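Local coordinates for protein glycosyl hydrolase, family 38 (Enterococcus faecalis, PDB 5KBP) that probably acts as a family 38 alpha-mannosidase, hydrolysing alpha-mannosidic bonds to release mannose from carbohydrates, at residues P24-E27 against H28-R31; I568-E571 against Y572-F575; K835-E838 against Q839-H842. All blocks are in the same frame, centred on the assembly; numbering follows the deposited sequence.

Contact 1: residues P24-E27 against H28-R31; sequences PYEE and HHMR
Tyr25, Glu26 and His29 form the tight side of the first turns of helix 25-45, with Pro24 as N-cap residue. The rings of Tyr25 and His29 run abreast, tilted 28° to each other and offset, with little overlap. The phenol OH sits over the centre of the imidazole, while His29 CB makes a CH-pi contact over the Tyr25 face, 4.2 Å from its centroid. Glu26 grips the same imidazole from its edge: its chain bends at chi2 (-66°) and brings OE2 within 3.0 Å of the donor His29 ND1, on the syn side but tilted out of the carboxylate plane. NE2 hydrogen-bonds to Asp63 O, so both ring nitrogens are held and the rotation is fixed. Glu26 OE1 reaches Tyr342 of the second subunit, and Met30 CE comes within 3.5 Å of Glu26 OE2.

Glu27 and Arg31 make the looser, water-bridged side, although Arg31 also packs on Leu476 of the second subunit. Arg31 NH1 donates to Glu27 O at 3.0 Å from above the carbonyl plane, and pairs with the anti lone pair of OE1 in a 3.3 Å salt bridge. A water donates to Glu27 OE1 and accepts from Arg31 NH2, each at 3.1 Å.

Contact 2: residues I568-E571 against Y572-F575; sequences IGNE and YIFF
Asn570 folds its side chain over the turn and presents one oxygen, OD1, to the backbone amides of Tyr572 and Ile573. Its CG lies between the backbone N and the carbonyl carbon (chi1 49°), a conformation that turns the carboxamide back over its own main chain. From there OD1 accepts from Ile573 N at 2.7 Å, nearly along the C=O axis, and from Tyr572 N at 2.9 Å, tilted from the carbonyl plane. The bond to Tyr572 N makes this an Asx turn, and together the two bonds brace a beta turn over Asn570-Ile573. The same oxygen lies near the plane of the Tyr572 ring, at its edge, and touches Tyr572 CB at 3.3 Å.

Behind the turn the two arms run back antiparallel, like a small hairpin without regular strands. Asn570 N donates to Ile573 O at 3.0 Å, and Ile568 N to Phe575 O at 2.9 Å. Between these bonds Gly569 CA directs a C-H toward Ile573 O, at 3.5 Å.

At the open end, Ile568 and Phe575 supply the apolar contact. The CG1 branch of Ile568 comes to the edge of the Phe575 ring, near its plane, 3.8 Å from CD2; CD1 follows at a similar distance. Phe575 holds CG anti to its backbone N (-177°), which swings the ring toward Ile568.

Glu571 and Tyr572 instead lead outward, the phenol OH bonding weakly to Trp21. In this buried loop the amides of Tyr572 and Ile573 are thus satisfied internally by a neutral oxygen, while arginines from distant parts of the chain meet the Glu571 carboxylate (Arg303, in a salt bridge) and Asn570 O (Arg752), and neighbouring Asp567 takes the amides of Gly569 and Phe575.

Contact 3: residues K835-E838 against Q839-H842; sequences KRQE and QTNH
Gln837 and Thr840 cross at an angle, the carboxamide oxygen of one meeting the hydroxyl of the other. With Gln837 extended beyond CG, Thr840 OG1 donates a short hydrogen bond to OE1 (2.5 Å), the hydroxyl being tilted from the carbonyl plane. OG1 also stands over one face of the His842 ring, toward the rim. The imidazole lies abreast of the extended Gln837 chain; the amide and imidazole planes are 51° apart, and His842 CD2 comes within 3.7 Å of Gln837 OE1.

These residues form the loop of the beta hairpin that joins strands 829-836 and 843-849 of the C-terminal beta sandwich. Gln837 N donates to His842 O at 3.0 Å, and a weak bond from Asn841 N to Gln837 O winds the connection into an alpha-turn. With Asn841 left-handed (61°/18°), the pattern fits a G1-type beta bulge opposite Gln837.

Arg836 lies on the other side of the turn from the threonine. Its chain, straight from CG to NE, carries NH1 to Asn841 O at 2.8 Å, with the acceptor in the guanidinium plane and the bond close to the carbonyl direction. The two remaining nitrogens face helix 304-332, NE bonding to Ala326 O and NH2 forming a salt bridge with Glu330.

Overall arrangement
Followed from the N terminus, the three contacts come in series, each closing only a local turn of adjoining residues; none nests in or crosses another. Contact 1 starts helix 25-45 in the N-terminal domain and faces the second subunit. Contact 2 closes a reversal in the loop between strands 555-566 and 583-584 of the C-terminal domain, yet through Trp21 and Arg303 it reaches back to earlier parts of the chain. Contact 3 turns the chain between strands 829-836 and 843-849, beside helices 304-332 and 100-117. The centres of contacts 1 and 2 are about 26 Å apart, while contacts 2 and 3, about 44 Å apart between centres, lie on opposite sides of the chain's centre.

Contact 1: residues P24-E27 against H28-R31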
# COMPACT_ATOMS: atom_id res chain seq x y z
N PRO A 24 10.75 -1.53 7.95
CA PRO A 24 9.53 -1.72 7.15
C PRO A 24 8.62 -2.74 7.82
O PRO A 24 9.07 -3.59 8.60
CB PRO A 24 10.06 -2.24 5.81
CG PRO A 24 11.46 -1.71 5.73
CD PRO A 24 11.97 -1.72 7.15
N TYR A 25 7.32 -2.64 7.52
CA TYR A 25 6.32 -3.42 8.25
C TYR A 25 6.63 -4.91 8.24
O TYR A 25 6.59 -5.57 9.28
CB TYR A 25 4.93 -3.18 7.66
CG TYR A 25 3.94 -4.23 8.10
CD1 TYR A 25 3.47 -4.27 9.40
CD2 TYR A 25 3.49 -5.20 7.21
CE1 TYR A 25 2.57 -5.24 9.81
CE2 TYR A 25 2.59 -6.18 7.61
CZ TYR A 25 2.14 -6.19 8.92
OH TYR A 25 1.24 -7.15 9.33
N GLU A 26 6.95 -5.46 7.06
CA GLU A 26 7.14 -6.90 6.96
C GLU A 26 8.39 -7.37 7.70
O GLU A 26 8.45 -8.53 8.11
CB GLU A 26 7.19 -7.32 5.49
CG GLU A 26 5.87 -7.19 4.75
CD GLU A 26 4.80 -8.14 5.26
OE1 GLU A 26 3.61 -7.95 4.91
OE2 GLU A 26 5.13 -9.09 6.01
N GLU A 27 9.38 -6.49 7.87
CA GLU A 27 10.54 -6.86 8.68
C GLU A 27 10.14 -7.10 10.13
O GLU A 27 10.58 -8.07 10.75
CB GLU A 27 11.62 -5.78 8.58
CG GLU A 27 12.23 -5.63 7.19
CD GLU A 27 13.26 -6.70 6.88
OE1 GLU A 27 13.71 -7.38 7.82
OE2 GLU A 27 13.61 -6.87 5.69
N HIS A 28 9.30 -6.22 10.68
CA HIS A 28 8.73 -6.47 12.00
C HIS A 28 7.79 -7.67 11.97
O HIS A 28 7.75 -8.46 12.91
CB HIS A 28 7.99 -5.24 12.51
CG HIS A 28 8.88 -4.07 12.80
ND1 HIS A 28 9.82 -4.08 13.81
CD2 HIS A 28 8.96 -2.85 12.23
CE1 HIS A 28 10.44 -2.92 13.84
NE2 HIS A 28 9.94 -2.15 12.89
N HIS A 29 7.02 -7.81 10.89
CA HIS A 29 6.01 -8.86 10.81
C HIS A 29 6.65 -10.24 10.82
O HIS A 29 6.16 -11.16 11.50
CB HIS A 29 5.15 -8.68 9.56
CG HIS A 29 3.98 -9.60 9.49
ND1 HIS A 29 3.33 -9.88 8.31
CD2 HIS A 29 3.34 -10.31 10.45
CE1 HIS A 29 2.34 -10.72 8.54
NE2 HIS A 29 2.32 -11.00 9.84
N MET A 30 7.74 -10.42 10.07
CA MET A 30 8.41 -11.72 10.06
C MET A 30 9.04 -12.04 11.40
O MET A 30 9.21 -13.22 11.74
CB MET A 30 9.46 -11.76 8.95
CG MET A 30 8.89 -11.68 7.54
SD MET A 30 7.72 -13.00 7.16
CE MET A 30 6.15 -12.15 7.33
N ARG A 31 9.40 -11.02 12.18
CA ARG A 31 9.89 -11.26 13.53
C ARG A 31 8.75 -11.54 14.50
O ARG A 31 8.97 -12.18 15.53
CB ARG A 31 10.72 -10.06 14.00
CG ARG A 31 12.10 -10.00 13.36
CD ARG A 31 12.82 -8.70 13.66
NE ARG A 31 14.18 -8.72 13.12
CZ ARG A 31 14.49 -8.37 11.87
NH1 ARG A 31 13.55 -7.98 11.03
NH2 ARG A 31 15.76 -8.42 11.47
O HOH W 1 16.40 -8.78 8.50

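Contact 2: residues I568-E571 against Y572-F575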
# COMPACT_ATOMS: atom_id res chain seq x y z
N ILE A 568 15.13 21.66 13.89
CA ILE A 568 16.23 20.71 13.78
C ILE A 568 16.00 19.57 14.77
O ILE A 568 16.96 19.01 15.32
CB ILE A 568 17.59 21.39 13.99
CG1 ILE A 568 17.62 22.12 15.33
CG2 ILE A 568 17.89 22.35 12.85
CD1 ILE A 568 18.95 22.76 15.65
N GLY A 569 14.74 19.22 15.00
CA GLY A 569 14.41 18.12 15.88
C GLY A 569 14.25 16.81 15.14
O GLY A 569 15.12 16.40 14.36
N ASN A 570 13.12 16.14 15.37
CA ASN A 570 12.83 14.86 14.73
C ASN A 570 11.32 14.71 14.61
O ASN A 570 10.56 15.65 14.88
CB ASN A 570 13.48 13.71 15.51
CG ASN A 570 13.19 13.77 16.99
OD1 ASN A 570 12.06 14.04 17.41
ND2 ASN A 570 14.21 13.54 17.80
N GLU A 571 10.87 13.52 14.22
CA GLU A 571 9.44 13.26 14.09
C GLU A 571 8.73 13.30 15.43
O GLU A 571 7.50 13.43 15.46
CB GLU A 571 9.21 11.92 13.40
CG GLU A 571 9.92 11.79 12.06
CD GLU A 571 9.53 10.53 11.31
OE1 GLU A 571 9.02 10.64 10.18
OE2 GLU A 571 9.72 9.42 11.86
N TYR A 572 9.46 13.18 16.54
CA TYR A 572 8.86 13.23 17.87
C TYR A 572 8.80 14.64 18.44
O TYR A 572 7.80 15.01 19.06
CB TYR A 572 9.65 12.35 18.84
CG TYR A 572 9.50 10.86 18.63
CD1 TYR A 572 8.47 10.16 19.25
CD2 TYR A 572 10.39 10.15 17.84
CE1 TYR A 572 8.33 8.79 19.08
CE2 TYR A 572 10.26 8.78 17.67
CZ TYR A 572 9.22 8.11 18.28
OH TYR A 572 9.09 6.75 18.11
N ILE A 573 9.85 15.43 18.25
CA ILE A 573 10.06 16.66 19.01
C ILE A 573 10.43 17.79 18.07
O ILE A 573 11.23 17.62 17.14
CB ILE A 573 11.16 16.47 20.08
CG1 ILE A 573 10.80 15.31 21.02
CG2 ILE A 573 11.38 17.75 20.87
CD1 ILE A 573 11.83 15.03 22.08
N PHE A 574 9.84 18.96 18.31
CA PHE A 574 10.21 20.19 17.63
C PHE A 574 11.28 20.91 18.43
O PHE A 574 11.21 20.97 19.67
CB PHE A 574 8.99 21.10 17.44
CG PHE A 574 9.33 22.52 17.07
CD1 PHE A 574 9.56 22.87 15.75
CD2 PHE A 574 9.41 23.51 18.04
CE1 PHE A 574 9.87 24.18 15.41
CE2 PHE A 574 9.72 24.82 17.70
CZ PHE A 574 9.95 25.15 16.38
N PHE A 575 12.26 21.48 17.73
CA PHE A 575 13.31 22.26 18.39
C PHE A 575 13.79 23.33 17.42
O PHE A 575 14.37 23.00 16.38
CB PHE A 575 14.46 21.37 18.85
CG PHE A 575 15.53 22.12 19.60
CD1 PHE A 575 15.36 22.44 20.94
CD2 PHE A 575 16.70 22.51 18.97
CE1 PHE A 575 16.33 23.13 21.63
CE2 PHE A 575 17.68 23.20 19.66
CZ PHE A 575 17.50 23.51 20.99

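Contact 3: residues K835-E838 against Q839-H842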
# COMPACT_ATOMS: atom_id res chain seq x y z
N LYS A 835 -25.26 4.23 13.84
CA LYS A 835 -24.98 3.00 13.12
C LYS A 835 -25.91 1.92 13.67
O LYS A 835 -26.88 2.22 14.36
CB LYS A 835 -23.49 2.63 13.22
CG LYS A 835 -23.04 2.20 14.61
CD LYS A 835 -21.56 1.87 14.64
CE LYS A 835 -21.16 1.20 15.94
NZ LYS A 835 -21.80 -0.14 16.08
N ARG A 836 -25.61 0.66 13.37
CA ARG A 836 -26.44 -0.45 13.80
C ARG A 836 -25.59 -1.58 14.35
O ARG A 836 -24.43 -1.76 13.96
CB ARG A 836 -27.33 -0.96 12.65
CG ARG A 836 -28.36 0.06 12.20
CD ARG A 836 -29.34 -0.51 11.18
NE ARG A 836 -30.38 0.47 10.87
CZ ARG A 836 -31.54 0.55 11.50
NH1 ARG A 836 -31.83 -0.30 12.48
NH2 ARG A 836 -32.42 1.48 11.15
N GLN A 837 -26.17 -2.34 15.28
CA GLN A 837 -25.47 -3.43 15.94
C GLN A 837 -25.29 -4.61 14.99
O GLN A 837 -26.08 -4.81 14.07
CB GLN A 837 -26.23 -3.86 17.20
CG GLN A 837 -25.45 -4.77 18.13
CD GLN A 837 -26.10 -4.90 19.49
OE1 GLN A 837 -27.33 -4.84 19.62
NE2 GLN A 837 -25.29 -5.06 20.53
N GLU A 838 -24.24 -5.40 15.24
CA GLU A 838 -23.78 -6.38 14.26
C GLU A 838 -24.86 -7.40 13.91
O GLU A 838 -25.19 -7.60 12.74
CB GLU A 838 -22.52 -7.09 14.77
CG GLU A 838 -21.23 -6.35 14.48
CD GLU A 838 -20.04 -7.29 14.42
OE1 GLU A 838 -19.05 -6.95 13.72
OE2 GLU A 838 -20.09 -8.36 15.05
N GLN A 839 -25.43 -8.06 14.92
CA GLN A 839 -26.39 -9.12 14.68
C GLN A 839 -27.84 -8.69 14.89
O GLN A 839 -28.71 -9.08 14.11
CB GLN A 839 -26.08 -10.33 15.58
CG GLN A 839 -24.72 -10.95 15.31
CD GLN A 839 -24.54 -12.28 16.03
OE1 GLN A 839 -24.95 -13.33 15.53
NE2 GLN A 839 -23.91 -12.24 17.20
N THR A 840 -28.11 -7.89 15.92
CA THR A 840 -29.48 -7.49 16.21
C THR A 840 -30.00 -6.41 15.28
O THR A 840 -31.22 -6.22 15.19
CB THR A 840 -29.58 -7.00 17.66
OG1 THR A 840 -28.77 -5.83 17.83
CG2 THR A 840 -29.11 -8.08 18.62
N ASN A 841 -29.11 -5.69 14.58
CA ASN A 841 -29.47 -4.60 13.68
C ASN A 841 -30.18 -3.45 14.39
O ASN A 841 -30.84 -2.64 13.75
CB ASN A 841 -30.32 -5.10 12.50
CG ASN A 841 -29.52 -5.90 11.50
OD1 ASN A 841 -29.72 -7.10 11.33
ND2 ASN A 841 -28.60 -5.23 10.81
N HIS A 842 -30.07 -3.38 15.72
CA HIS A 842 -30.63 -2.26 16.45
C HIS A 842 -29.93 -0.96 16.06
O HIS A 842 -28.71 -0.94 15.86
CB HIS A 842 -30.50 -2.48 17.96
CG HIS A 842 -31.23 -3.68 18.47
ND1 HIS A 842 -32.36 -4.18 17.86
CD2 HIS A 842 -30.99 -4.47 19.54
CE1 HIS A 842 -32.79 -5.23 18.54
NE2 HIS A 842 -31.97 -5.43 19.56